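Side-chain contacts in separin (Saccharomyces cerevisiae, PDB 5U1T), which cleaves the cohesin subunit SCC1 as a caspase-like cysteine protease at the onset of anaphase and is held inactive by securin for most of the cell cycle: residues 127-130 with 131-135; 901-904 with 905-908; 1220-1223 with 1224-1227; 1256-1259 with 1260-1264; 1434-1437 with 1438-1442. All blocks are in the same frame, centred on the assembly; numbering follows the deposited sequence.

Contact 1 of 5, residues 127-130 with 131-135; sequences YYLS and NLKIL
The N-terminal turn of helix 129-142 brings Tyr-128, at the N-cap position, alongside Leu-132. Tyr-128 O accepts from Leu-132 N at 2.8 Å, and Leu-129 O from Lys-133 N at 3.0 Å with an N-H...O angle of 165°. The third bond, Ile-134 N to Ser-130 O, is weak at 3.3 Å. The Tyr-128 ring meets Leu-132 at its edge: CE1 lies 3.7 Å from Leu-132 CD2, and Leu-132 CB is in the ring plane. Tyr-128 takes a chi1 of 71°, which sets CG between the backbone N and the carbonyl carbon and stands the ring up beside Leu-132. The isobutyl group of Leu-129 is crossed by the extended aliphatic chain of Lys-133, whose CE is 3.8 Å from Leu-129 CG. Beyond that point Lys-133 NZ is gripped by three carbonyl oxygens, those of Leu-117, Ala-119 and Tyr-163, which satisfy a buried ammonium. Asn-131 and Ile-134 touch apolar side chains of another protein chain. The Tyr-128 hydroxyl is hydrogen-bonded to the side chains of Thr-105 and Asn-106, while Tyr-128 and Leu-132 pack on helix 91-103.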
loop_
_atom_site.group_PDB
_atom_site.type_symbol
_atom_site.label_atom_id
_atom_site.label_comp_id
_atom_site.label_asym_id
_atom_site.label_seq_id
_atom_site.Cartn_x
_atom_site.Cartn_y
_atom_site.Cartn_z
ATOM N N TYR A 127 10.264 6.716 -54.096
ATOM C CA TYR A 127 9.167 7.336 -54.823
ATOM C C TYR A 127 9.630 8.469 -55.755
ATOM O O TYR A 127 8.814 9.103 -56.399
ATOM C CB TYR A 127 8.118 7.851 -53.822
ATOM C CG TYR A 127 8.584 8.947 -52.879
ATOM C CD1 TYR A 127 8.457 10.290 -53.232
ATOM C CD2 TYR A 127 9.140 8.650 -51.629
ATOM C CE1 TYR A 127 8.869 11.306 -52.372
ATOM C CE2 TYR A 127 9.550 9.667 -50.748
ATOM C CZ TYR A 127 9.404 10.989 -51.126
ATOM O OH TYR A 127 9.805 12.011 -50.295
ATOM N N TYR A 128 10.931 8.735 -55.814
ATOM C CA TYR A 128 11.452 9.746 -56.741
ATOM C C TYR A 128 12.812 9.381 -57.366
ATOM O O TYR A 128 13.206 9.968 -58.382
ATOM C CB TYR A 128 11.574 11.116 -56.043
ATOM C CG TYR A 128 12.694 11.219 -55.006
ATOM C CD1 TYR A 128 14.024 11.399 -55.393
ATOM C CD2 TYR A 128 12.420 11.134 -53.643
ATOM C CE1 TYR A 128 15.047 11.478 -54.449
ATOM C CE2 TYR A 128 13.432 11.232 -52.696
ATOM C CZ TYR A 128 14.747 11.404 -53.100
ATOM O OH TYR A 128 15.769 11.501 -52.166
ATOM N N LEU A 129 13.521 8.436 -56.746
ATOM C CA LEU A 129 14.921 8.160 -57.071
ATOM C C LEU A 129 15.121 7.881 -58.565
ATOM O O LEU A 129 15.998 8.458 -59.204
ATOM C CB LEU A 129 15.447 6.981 -56.239
ATOM C CG LEU A 129 16.926 6.655 -56.494
ATOM C CD1 LEU A 129 17.827 7.822 -56.095
ATOM C CD2 LEU A 129 17.349 5.383 -55.790
ATOM N N SER A 130 14.299 6.973 -59.077
ATOM C CA SER A 130 14.130 6.726 -60.497
ATOM C C SER A 130 14.116 8.005 -61.320
ATOM O O SER A 130 14.931 8.169 -62.221
ATOM C CB SER A 130 12.834 5.945 -60.720
ATOM O OG SER A 130 12.316 6.120 -62.034
ATOM N N ASN A 131 13.207 8.920 -61.009
ATOM C CA ASN A 131 13.104 10.123 -61.814
ATOM C C ASN A 131 14.259 11.090 -61.566
ATOM O O ASN A 131 14.625 11.858 -62.463
ATOM C CB ASN A 131 11.765 10.811 -61.575
ATOM C CG ASN A 131 10.590 9.911 -61.913
ATOM O OD1 ASN A 131 10.528 9.302 -62.997
ATOM N ND2 ASN A 131 9.664 9.788 -60.971
ATOM N N LEU A 132 14.845 11.053 -60.370
ATOM C CA LEU A 132 15.987 11.912 -60.074
ATOM C C LEU A 132 17.167 11.545 -60.980
ATOM O O LEU A 132 17.795 12.402 -61.581
ATOM C CB LEU A 132 16.382 11.804 -58.591
ATOM C CG LEU A 132 17.389 12.846 -58.080
ATOM C CD1 LEU A 132 16.830 14.273 -58.158
ATOM C CD2 LEU A 132 17.875 12.525 -56.666
ATOM N N LYS A 133 17.436 10.251 -61.084
ATOM C CA LYS A 133 18.523 9.745 -61.889
ATOM C C LYS A 133 18.356 10.089 -63.385
ATOM O O LYS A 133 19.335 10.402 -64.087
ATOM C CB LYS A 133 18.641 8.235 -61.682
ATOM C CG LYS A 133 19.042 7.847 -60.270
ATOM C CD LYS A 133 19.480 6.393 -60.160
ATOM C CE LYS A 133 19.885 6.032 -58.730
ATOM N NZ LYS A 133 20.578 4.716 -58.686
ATOM N N ILE A 134 17.114 10.043 -63.866
ATOM C CA ILE A 134 16.811 10.409 -65.242
ATOM C C ILE A 134 17.108 11.898 -65.451
ATOM O O ILE A 134 17.627 12.294 -66.508
ATOM C CB ILE A 134 15.320 10.076 -65.625
ATOM C CG1 ILE A 134 15.073 8.567 -65.598
ATOM C CG2 ILE A 134 14.981 10.593 -67.009
ATOM C CD1 ILE A 134 13.664 8.182 -65.882
ATOM N N LEU A 135 16.800 12.722 -64.454
ATOM C CA LEU A 135 17.111 14.147 -64.546
ATOM C C LEU A 135 18.632 14.361 -64.545
ATOM O O LEU A 135 19.154 15.193 -65.286
ATOM C CB LEU A 135 16.448 14.926 -63.413
ATOM C CG LEU A 135 14.911 14.844 -63.373
ATOM C CD1 LEU A 135 14.311 15.347 -62.037
ATOM C CD2 LEU A 135 14.340 15.613 -64.527
#

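Contact 2 of 5, residues 901-904 with 905-908; sequences EKTF and LPNL
Phe-904 lays one face of its ring over the first turn of helix 905-912, above Asn-907 CB and the backbone N of Leu-908. The Asn-907 contact is a CH-pi interaction: CB stands 4.0 Å from the centroid of the Phe-904 ring and 29° off its normal. Leu-908 meets the ring farther out, its CB 3.9 Å from Phe-904 CD2, and the two side chains cross at about a right angle. With CG of Phe-904 anti to the backbone N (chi1 -173°), the ring folds forward over the residues that follow instead of back along the incoming loop. Underneath, Phe-904 O accepts from Leu-908 N at 2.8 Å, so the same residue joins the turn through both its backbone and its ring. The Thr-903 hydroxyl is hydrogen-bonded to Leu-656 O, and Phe-904 has a backbone hydrogen bond with Tyr-657, so the helix start is tied to the chain just after helix 642-655. The methyl of Thr-903 reaches Pro-906, three residues on, CG2 lying 3.8 Å from Pro-906 CD. A capping bond lies at the start of the helix: Leu-905 N donates to Thr-903 OG1 at 2.9 Å, with an N-H...O angle of 155°.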
loop_
_atom_site.group_PDB
_atom_site.type_symbol
_atom_site.label_atom_id
_atom_site.label_comp_id
_atom_site.label_asym_id
_atom_site.label_seq_id
_atom_site.Cartn_x
_atom_site.Cartn_y
_atom_site.Cartn_z
ATOM N N GLU A 901 -28.384 -4.237 -6.390
ATOM C CA GLU A 901 -28.756 -5.577 -5.994
ATOM C C GLU A 901 -27.537 -6.501 -5.922
ATOM O O GLU A 901 -27.659 -7.660 -5.526
ATOM C CB GLU A 901 -29.792 -6.105 -7.001
ATOM C CG GLU A 901 -30.463 -7.424 -6.684
ATOM C CD GLU A 901 -31.617 -7.276 -5.701
ATOM O OE1 GLU A 901 -31.347 -7.028 -4.490
ATOM O OE2 GLU A 901 -32.793 -7.418 -6.144
ATOM N N LYS A 902 -26.363 -6.006 -6.308
ATOM C CA LYS A 902 -25.171 -6.867 -6.343
ATOM C C LYS A 902 -24.069 -6.376 -5.400
ATOM O O LYS A 902 -22.965 -6.929 -5.382
ATOM C CB LYS A 902 -24.630 -6.996 -7.776
ATOM C CG LYS A 902 -24.919 -8.367 -8.427
ATOM C CD LYS A 902 -24.276 -8.519 -9.820
ATOM C CE LYS A 902 -24.378 -9.967 -10.343
ATOM N NZ LYS A 902 -23.508 -10.264 -11.531
ATOM N N THR A 903 -24.405 -5.355 -4.610
ATOM C CA THR A 903 -23.547 -4.810 -3.572
ATOM C C THR A 903 -24.164 -4.928 -2.155
ATOM O O THR A 903 -25.325 -4.564 -1.912
ATOM C CB THR A 903 -23.229 -3.339 -3.858
ATOM O OG1 THR A 903 -22.603 -2.749 -2.718
ATOM C CG2 THR A 903 -24.489 -2.572 -4.173
ATOM N N PHE A 904 -23.364 -5.435 -1.221
ATOM C CA PHE A 904 -23.726 -5.475 0.189
ATOM C C PHE A 904 -23.497 -4.128 0.854
ATOM O O PHE A 904 -23.765 -3.972 2.038
ATOM C CB PHE A 904 -22.919 -6.556 0.910
ATOM C CG PHE A 904 -23.330 -6.782 2.334
ATOM C CD1 PHE A 904 -24.550 -7.358 2.632
ATOM C CD2 PHE A 904 -22.490 -6.425 3.374
ATOM C CE1 PHE A 904 -24.928 -7.578 3.942
ATOM C CE2 PHE A 904 -22.855 -6.644 4.691
ATOM C CZ PHE A 904 -24.082 -7.219 4.974
ATOM N N LEU A 905 -22.996 -3.158 0.099
ATOM C CA LEU A 905 -22.590 -1.891 0.696
ATOM C C LEU A 905 -23.755 -1.103 1.343
ATOM O O LEU A 905 -23.583 -0.548 2.416
ATOM C CB LEU A 905 -21.864 -1.029 -0.340
ATOM C CG LEU A 905 -21.142 0.213 0.176
ATOM C CD1 LEU A 905 -20.357 -0.134 1.408
ATOM C CD2 LEU A 905 -20.216 0.745 -0.886
ATOM N N PRO A 906 -24.940 -1.041 0.714
ATOM C CA PRO A 906 -25.964 -0.304 1.484
ATOM C C PRO A 906 -26.501 -1.047 2.745
ATOM O O PRO A 906 -26.994 -0.417 3.704
ATOM C CB PRO A 906 -27.080 -0.077 0.457
ATOM C CG PRO A 906 -26.781 -0.990 -0.684
ATOM C CD PRO A 906 -25.324 -1.237 -0.695
ATOM N N ASN A 907 -26.387 -2.375 2.733
ATOM C CA ASN A 907 -26.679 -3.196 3.902
ATOM C C ASN A 907 -25.607 -3.161 4.984
ATOM O O ASN A 907 -25.912 -3.282 6.175
ATOM C CB ASN A 907 -26.905 -4.633 3.467
ATOM C CG ASN A 907 -28.361 -4.924 3.258
ATOM O OD1 ASN A 907 -29.220 -4.200 3.777
ATOM N ND2 ASN A 907 -28.661 -5.973 2.496
ATOM N N LEU A 908 -24.352 -3.016 4.567
ATOM C CA LEU A 908 -23.253 -2.846 5.504
ATOM C C LEU A 908 -23.451 -1.549 6.268
ATOM O O LEU A 908 -23.286 -1.506 7.492
ATOM C CB LEU A 908 -21.921 -2.854 4.776
ATOM C CG LEU A 908 -20.658 -2.833 5.629
ATOM C CD1 LEU A 908 -20.729 -3.906 6.673
ATOM C CD2 LEU A 908 -19.488 -3.073 4.730
#

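Contact 3 of 5, residues 1220-1223 with 1224-1227; sequences YDLD and KRMQ
Arg-1225 reaches back along its helix to Asp-1221 and Leu-1222, and its aliphatic part and guanidinium meet different partners. The methylenes pass Asp-1221: Arg-1225 CG is 3.2 Å from Asp-1221 O, and Arg-1225 CD is 3.8 Å from Asp-1221 OD1. The charged ends do not meet, since Asp-1221 OD1 is 5.2 Å from Arg-1225 NE and the carboxylate and guanidinium planes are turned 74° apart. Any attraction between them is probably weak and longer-range; no salt bridge forms. A bend at chi3 carries the guanidinium to the side of Leu-1222, whose CD2 lies over one of its faces, 3.8 Å from Arg-1225 NH1. That leaves the N-H groups at the rim for polar partners: NH1 makes a salt bridge with Glu-1193 of helix 1180-1198, and NH2 a weak bond with Ser-1189.

All this rests on regular alpha-helix in the middle of helix 1209-1237. Four consecutive i to i+4 bonds run from Lys-1224 N to Tyr-1220 O through to Gln-1227 N to Asp-1223 O, the last of them 3.0 Å long with an N-H...O angle of 169°. Lys-1224 adds mainly its base, CB lying 3.8 Å from Tyr-1220 O, while the rest of its chain, bent at chi4, leads away. Asp-1223 has CG anti to the backbone N (chi1 -172°), which turns the carboxylate outward to the loop, where OD1 accepts from the backbone N of both Tyr-1579 and Leu-1580.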
loop_
_atom_site.group_PDB
_atom_site.type_symbol
_atom_site.label_atom_id
_atom_site.label_comp_id
_atom_site.label_asym_id
_atom_site.label_seq_id
_atom_site.Cartn_x
_atom_site.Cartn_y
_atom_site.Cartn_z
ATOM N N TYR A 1220 -9.637 23.616 52.092
ATOM C CA TYR A 1220 -10.674 23.319 53.082
ATOM C C TYR A 1220 -12.048 23.317 52.399
ATOM O O TYR A 1220 -12.968 22.597 52.798
ATOM C CB TYR A 1220 -10.641 24.326 54.237
ATOM C CG TYR A 1220 -9.875 23.855 55.463
ATOM C CD1 TYR A 1220 -8.505 24.080 55.589
ATOM C CD2 TYR A 1220 -10.534 23.200 56.519
ATOM C CE1 TYR A 1220 -7.796 23.664 56.734
ATOM C CE2 TYR A 1220 -9.833 22.777 57.674
ATOM C CZ TYR A 1220 -8.450 23.011 57.768
ATOM O OH TYR A 1220 -7.749 22.592 58.897
ATOM N N ASP A 1221 -12.166 24.118 51.350
ATOM C CA ASP A 1221 -13.398 24.218 50.592
ATOM C C ASP A 1221 -13.608 23.024 49.678
ATOM O O ASP A 1221 -14.721 22.531 49.500
ATOM C CB ASP A 1221 -13.386 25.485 49.768
ATOM C CG ASP A 1221 -14.753 25.925 49.409
ATOM O OD1 ASP A 1221 -15.286 25.443 48.385
ATOM O OD2 ASP A 1221 -15.306 26.732 50.182
ATOM N N LEU A 1222 -12.517 22.584 49.078
ATOM C CA LEU A 1222 -12.517 21.395 48.257
ATOM C C LEU A 1222 -12.830 20.179 49.115
ATOM O O LEU A 1222 -13.521 19.264 48.672
ATOM C CB LEU A 1222 -11.165 21.241 47.552
ATOM C CG LEU A 1222 -10.971 22.122 46.323
ATOM C CD1 LEU A 1222 -9.509 22.130 45.860
ATOM C CD2 LEU A 1222 -11.890 21.628 45.215
ATOM N N ASP A 1223 -12.332 20.187 50.348
ATOM C CA ASP A 1223 -12.570 19.087 51.273
ATOM C C ASP A 1223 -14.054 19.006 51.632
ATOM O O ASP A 1223 -14.602 17.912 51.705
ATOM C CB ASP A 1223 -11.706 19.239 52.533
ATOM C CG ASP A 1223 -11.777 18.021 53.459
ATOM O OD1 ASP A 1223 -11.108 17.005 53.176
ATOM O OD2 ASP A 1223 -12.483 18.090 54.492
ATOM N N LYS A 1224 -14.707 20.152 51.829
ATOM C CA LYS A 1224 -16.123 20.145 52.201
ATOM C C LYS A 1224 -16.992 19.728 51.025
ATOM O O LYS A 1224 -17.990 19.017 51.211
ATOM C CB LYS A 1224 -16.599 21.508 52.717
ATOM C CG LYS A 1224 -18.061 21.499 53.218
ATOM C CD LYS A 1224 -18.495 22.884 53.726
ATOM C CE LYS A 1224 -19.861 22.868 54.461
ATOM N NZ LYS A 1224 -19.966 23.815 55.671
ATOM N N ARG A 1225 -16.628 20.182 49.827
ATOM C CA ARG A 1225 -17.349 19.796 48.628
ATOM C C ARG A 1225 -17.331 18.280 48.464
ATOM O O ARG A 1225 -18.355 17.681 48.127
ATOM C CB ARG A 1225 -16.759 20.475 47.405
ATOM C CG ARG A 1225 -17.062 21.948 47.330
ATOM C CD ARG A 1225 -16.359 22.591 46.135
ATOM N NE ARG A 1225 -16.414 21.776 44.918
ATOM C CZ ARG A 1225 -15.762 22.069 43.790
ATOM N NH1 ARG A 1225 -15.005 23.158 43.716
ATOM N NH2 ARG A 1225 -15.866 21.277 42.726
ATOM N N MET A 1226 -16.182 17.655 48.731
ATOM C CA MET A 1226 -16.096 16.202 48.595
ATOM C C MET A 1226 -16.874 15.455 49.676
ATOM O O MET A 1226 -17.558 14.464 49.393
ATOM C CB MET A 1226 -14.658 15.716 48.612
ATOM C CG MET A 1226 -14.614 14.218 48.387
ATOM S SD MET A 1226 -12.982 13.523 48.196
ATOM C CE MET A 1226 -12.458 14.304 46.663
ATOM N N GLN A 1227 -16.754 15.916 50.914
ATOM C CA GLN A 1227 -17.547 15.364 51.999
ATOM C C GLN A 1227 -19.046 15.426 51.694
ATOM O O GLN A 1227 -19.784 14.482 51.962
ATOM C CB GLN A 1227 -17.269 16.109 53.298
ATOM C CG GLN A 1227 -18.263 15.771 54.409
ATOM C CD GLN A 1227 -17.987 16.510 55.699
ATOM O OE1 GLN A 1227 -17.825 17.735 55.710
ATOM N NE2 GLN A 1227 -17.924 15.765 56.803
#

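Contact 4 of 5, residues 1256-1259 with 1260-1264; sequences EKFK and DKFYE
Lys-1259 and Tyr-1263 run side by side on helix 1252-1269, with Lys-1259 CG 3.7 Å from Tyr-1263 CE2. On the adjacent strip of the helix, Phe-1258 and Phe-1262 cross obliquely, and Phe-1262 CB sits over one face of the Phe-1258 ring, toward its rim, 4.1 Å from Phe-1258 CE2. The Tyr-1263 ring in turn has Phe-1262 CD2 above its centre. The backbone fixes these i to i+4 spacings: Phe-1262 N donates to Phe-1258 O at 2.8 Å, and Tyr-1263 N to Lys-1259 O at 3.0 Å with an N-H...O angle of 171°. Farther out, Ile-1290 of helix 1287-1294 packs on Phe-1258, Lys-1259 and Phe-1262, while Leu-1339 of helix 1332-1347 touches Phe-1262. The Tyr-1263 hydroxyl is held by a hydrogen bond with Val-1285 N. Lys-1259 touches the Tyr-1263 ring through its methylenes, the ring's cation-pi partner being Lys-1284, so this i to i+4 contact is apolar and the Lys-1259 charge is paired instead with Asp-1287, in a salt bridge.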
loop_
_atom_site.group_PDB
_atom_site.type_symbol
_atom_site.label_atom_id
_atom_site.label_comp_id
_atom_site.label_asym_id
_atom_site.label_seq_id
_atom_site.Cartn_x
_atom_site.Cartn_y
_atom_site.Cartn_z
ATOM N N GLU A 1256 -35.076 -17.293 63.088
ATOM C CA GLU A 1256 -36.274 -18.069 62.808
ATOM C C GLU A 1256 -37.482 -17.612 63.611
ATOM O O GLU A 1256 -38.604 -17.658 63.113
ATOM C CB GLU A 1256 -36.001 -19.549 63.056
ATOM C CG GLU A 1256 -35.325 -20.210 61.870
ATOM C CD GLU A 1256 -36.186 -20.132 60.607
ATOM O OE1 GLU A 1256 -37.445 -20.183 60.738
ATOM O OE2 GLU A 1256 -35.609 -20.011 59.497
ATOM N N LYS A 1257 -37.264 -17.164 64.844
ATOM C CA LYS A 1257 -38.367 -16.626 65.623
ATOM C C LYS A 1257 -38.743 -15.263 65.042
ATOM O O LYS A 1257 -39.926 -14.914 64.970
ATOM C CB LYS A 1257 -38.026 -16.534 67.123
ATOM C CG LYS A 1257 -39.293 -16.522 68.047
ATOM C CD LYS A 1257 -38.976 -16.852 69.530
ATOM C CE LYS A 1257 -40.194 -16.680 70.487
ATOM N NZ LYS A 1257 -41.279 -17.697 70.305
ATOM N N PHE A 1258 -37.755 -14.502 64.586
ATOM C CA PHE A 1258 -38.067 -13.231 63.939
ATOM C C PHE A 1258 -38.879 -13.424 62.654
ATOM O O PHE A 1258 -39.713 -12.579 62.296
ATOM C CB PHE A 1258 -36.812 -12.427 63.601
ATOM C CG PHE A 1258 -37.120 -11.143 62.891
ATOM C CD1 PHE A 1258 -37.703 -10.087 63.574
ATOM C CD2 PHE A 1258 -36.872 -11.006 61.536
ATOM C CE1 PHE A 1258 -38.007 -8.915 62.938
ATOM C CE2 PHE A 1258 -37.178 -9.823 60.877
ATOM C CZ PHE A 1258 -37.742 -8.776 61.575
ATOM N N LYS A 1259 -38.626 -14.533 61.964
ATOM C CA LYS A 1259 -39.273 -14.775 60.688
ATOM C C LYS A 1259 -40.767 -15.072 60.899
ATOM O O LYS A 1259 -41.617 -14.558 60.156
ATOM C CB LYS A 1259 -38.572 -15.915 59.934
ATOM C CG LYS A 1259 -38.995 -16.025 58.484
ATOM C CD LYS A 1259 -37.958 -16.765 57.689
ATOM C CE LYS A 1259 -38.266 -18.229 57.601
ATOM N NZ LYS A 1259 -37.839 -18.738 56.267
ATOM N N ASP A 1260 -41.075 -15.877 61.916
ATOM C CA ASP A 1260 -42.457 -16.150 62.300
ATOM C C ASP A 1260 -43.208 -14.854 62.574
ATOM O O ASP A 1260 -44.325 -14.650 62.089
ATOM C CB ASP A 1260 -42.511 -17.044 63.539
ATOM C CG ASP A 1260 -42.271 -18.509 63.224
ATOM O OD1 ASP A 1260 -42.321 -18.898 62.045
ATOM O OD2 ASP A 1260 -42.043 -19.290 64.173
ATOM N N LYS A 1261 -42.578 -13.976 63.347
ATOM C CA LYS A 1261 -43.189 -12.706 63.738
ATOM C C LYS A 1261 -43.383 -11.766 62.548
ATOM O O LYS A 1261 -44.487 -11.248 62.312
ATOM C CB LYS A 1261 -42.339 -12.030 64.816
ATOM C CG LYS A 1261 -42.378 -12.753 66.156
ATOM C CD LYS A 1261 -43.731 -12.614 66.811
ATOM C CE LYS A 1261 -43.652 -13.073 68.255
ATOM N NZ LYS A 1261 -44.755 -12.524 69.133
ATOM N N PHE A 1262 -42.280 -11.553 61.831
ATOM C CA PHE A 1262 -42.240 -10.832 60.575
ATOM C C PHE A 1262 -43.429 -11.204 59.700
ATOM O O PHE A 1262 -44.203 -10.338 59.309
ATOM C CB PHE A 1262 -40.913 -11.123 59.852
ATOM C CG PHE A 1262 -40.843 -10.573 58.458
ATOM C CD1 PHE A 1262 -40.559 -9.234 58.241
ATOM C CD2 PHE A 1262 -41.053 -11.405 57.355
ATOM C CE1 PHE A 1262 -40.499 -8.728 56.953
ATOM C CE2 PHE A 1262 -41.005 -10.909 56.065
ATOM C CZ PHE A 1262 -40.729 -9.566 55.862
ATOM N N TYR A 1263 -43.597 -12.490 59.412
ATOM C CA TYR A 1263 -44.724 -12.903 58.582
ATOM C C TYR A 1263 -46.067 -12.650 59.252
ATOM O O TYR A 1263 -47.002 -12.223 58.588
ATOM C CB TYR A 1263 -44.604 -14.371 58.177
ATOM C CG TYR A 1263 -43.708 -14.545 56.976
ATOM C CD1 TYR A 1263 -44.093 -14.084 55.717
ATOM C CD2 TYR A 1263 -42.463 -15.143 57.102
ATOM C CE1 TYR A 1263 -43.265 -14.236 54.617
ATOM C CE2 TYR A 1263 -41.629 -15.293 56.013
ATOM C CZ TYR A 1263 -42.031 -14.840 54.775
ATOM O OH TYR A 1263 -41.178 -15.009 53.714
ATOM N N GLU A 1264 -46.174 -12.890 60.557
ATOM C CA GLU A 1264 -47.425 -12.598 61.235
ATOM C C GLU A 1264 -47.727 -11.117 61.051
ATOM O O GLU A 1264 -48.840 -10.745 60.666
ATOM C CB GLU A 1264 -47.360 -12.974 62.706
ATOM C CG GLU A 1264 -48.344 -12.225 63.630
ATOM C CD GLU A 1264 -47.832 -12.182 65.092
ATOM O OE1 GLU A 1264 -46.691 -12.655 65.340
ATOM O OE2 GLU A 1264 -48.559 -11.697 66.000
#

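Contact 5 of 5, residues 1434-1437 with 1438-1442; sequences QKII and DAKPS
Apolar contact joins Ile-1436 to Lys-1440 near the C-terminal end of helix 1423-1436. The two side chains run alongside each other in the same direction, Ile-1436 CG2 approaching Lys-1440 CD at 3.7 Å. With chi1 of -76°, Ile-1436 holds CG2 anti to its backbone N, on the flank that the lysine methylenes pass. The lysine chain then bends at chi3 and chi4 and carries its ammonium away from the isoleucine.

The two backbone hydrogen bonds between 1434-1437 and 1438-1442 both use Lys-1435 O. Asp-1438 N donates to it at 2.9 Å, an i to i+3 bond with an N-H...O angle of 134° and the donor well above the carbonyl plane, while Ala-1439 N adds a weak i to i+4 bond at 3.4 Å. An inverse gamma turn centred on Ala-1439 follows. Of the polar pairs that do not bond, Asp-1438 OD2 and Gln-1434 O lie 3.3 Å apart as two acceptors.

Lys-1435 and Ile-1436 rest on Cys-1552, and Lys-1440 on Thr-1554, both in a loop. Past the turn, Pro-1441 pairs by backbone with Asn-1411, just before strand 1412-1416, and the chain enters strand 1444-1447, an outermost strand of the six-stranded mixed sheet.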
loop_
_atom_site.group_PDB
_atom_site.type_symbol
_atom_site.label_atom_id
_atom_site.label_comp_id
_atom_site.label_asym_id
_atom_site.label_seq_id
_atom_site.Cartn_x
_atom_site.Cartn_y
_atom_site.Cartn_z
ATOM N N GLN A 1434 16.533 4.207 58.210
ATOM C CA GLN A 1434 17.964 3.932 58.279
ATOM C C GLN A 1434 18.272 2.957 59.412
ATOM O O GLN A 1434 19.310 2.293 59.404
ATOM C CB GLN A 1434 18.753 5.227 58.472
ATOM C CG GLN A 1434 18.606 5.797 59.878
ATOM C CD GLN A 1434 19.342 7.107 60.077
ATOM O OE1 GLN A 1434 19.707 7.782 59.106
ATOM N NE2 GLN A 1434 19.563 7.479 61.346
ATOM N N LYS A 1435 17.374 2.885 60.392
ATOM C CA LYS A 1435 17.520 1.957 61.505
ATOM C C LYS A 1435 17.184 0.545 61.070
ATOM O O LYS A 1435 17.831 -0.415 61.472
ATOM C CB LYS A 1435 16.624 2.358 62.672
ATOM C CG LYS A 1435 17.086 3.582 63.420
ATOM C CD LYS A 1435 16.013 4.013 64.400
ATOM C CE LYS A 1435 16.506 5.084 65.364
ATOM N NZ LYS A 1435 15.378 5.603 66.188
ATOM N N ILE A 1436 16.159 0.419 60.240
ATOM C CA ILE A 1436 15.745 -0.894 59.780
ATOM C C ILE A 1436 16.804 -1.530 58.869
ATOM O O ILE A 1436 17.028 -2.735 58.939
ATOM C CB ILE A 1436 14.382 -0.825 59.081
ATOM C CG1 ILE A 1436 13.291 -0.692 60.156
ATOM C CG2 ILE A 1436 14.149 -2.074 58.279
ATOM C CD1 ILE A 1436 11.898 -0.408 59.640
ATOM N N ILE A 1437 17.503 -0.739 58.058
ATOM C CA ILE A 1437 18.582 -1.328 57.270
ATOM C C ILE A 1437 19.673 -1.866 58.201
ATOM O O ILE A 1437 20.450 -2.730 57.803
ATOM C CB ILE A 1437 19.226 -0.332 56.245
ATOM C CG1 ILE A 1437 20.083 0.728 56.958
ATOM C CG2 ILE A 1437 18.168 0.258 55.296
ATOM C CD1 ILE A 1437 20.812 1.681 56.029
ATOM N N ASP A 1438 19.710 -1.375 59.441
ATOM C CA ASP A 1438 20.729 -1.797 60.412
ATOM C C ASP A 1438 20.483 -3.199 60.977
ATOM O O ASP A 1438 21.173 -4.152 60.603
ATOM C CB ASP A 1438 20.829 -0.806 61.583
ATOM C CG ASP A 1438 21.541 0.488 61.208
ATOM O OD1 ASP A 1438 22.313 0.497 60.221
ATOM O OD2 ASP A 1438 21.327 1.494 61.921
ATOM N N ALA A 1439 19.526 -3.314 61.894
ATOM C CA ALA A 1439 19.249 -4.586 62.552
ATOM C C ALA A 1439 18.152 -5.375 61.832
ATOM O O ALA A 1439 17.169 -5.797 62.457
ATOM C CB ALA A 1439 18.860 -4.353 64.011
ATOM N N LYS A 1440 18.337 -5.575 60.524
ATOM C CA LYS A 1440 17.383 -6.294 59.669
ATOM C C LYS A 1440 18.024 -6.588 58.311
ATOM O O LYS A 1440 18.019 -5.727 57.437
ATOM C CB LYS A 1440 16.110 -5.471 59.486
ATOM C CG LYS A 1440 14.824 -6.248 59.457
ATOM C CD LYS A 1440 13.675 -5.359 59.896
ATOM C CE LYS A 1440 13.755 -5.030 61.386
ATOM N NZ LYS A 1440 13.466 -6.204 62.272
ATOM N N PRO A 1441 18.573 -7.807 58.133
ATOM C CA PRO A 1441 19.483 -8.149 57.019
ATOM C C PRO A 1441 18.891 -8.064 55.604
ATOM O O PRO A 1441 17.675 -8.072 55.426
ATOM C CB PRO A 1441 19.895 -9.595 57.330
ATOM C CG PRO A 1441 18.866 -10.118 58.292
ATOM C CD PRO A 1441 18.367 -8.936 59.062
ATOM N N SER A 1442 19.778 -7.987 54.613
ATOM C CA SER A 1442 19.433 -7.869 53.187
ATOM C C SER A 1442 18.380 -6.802 52.871
ATOM O O SER A 1442 17.642 -6.909 51.881
ATOM C CB SER A 1442 18.959 -9.214 52.628
ATOM O OG SER A 1442 18.550 -9.068 51.268
#

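In the fold
The five contacts are separate local features strung along an elongated chain, in sequence order and with no touch between any two. Contact 1 lies near one end, its centre about 137 Å from that of contact 4 and on the opposite side of the chain's centre. Contact 2 falls between, with centres about 73 Å from contact 1 and about 57 Å from contact 3. Contacts 3, 4 and 5 all belong to the part of the chain related to C50 peptidases; contacts 3 and 5 come closest of all, with nearest atoms about 30 Å apart. All five lie away from Cys-1497, the active-site residue assigned by similarity. Contact 1 alone touches another protein chain of the assembly.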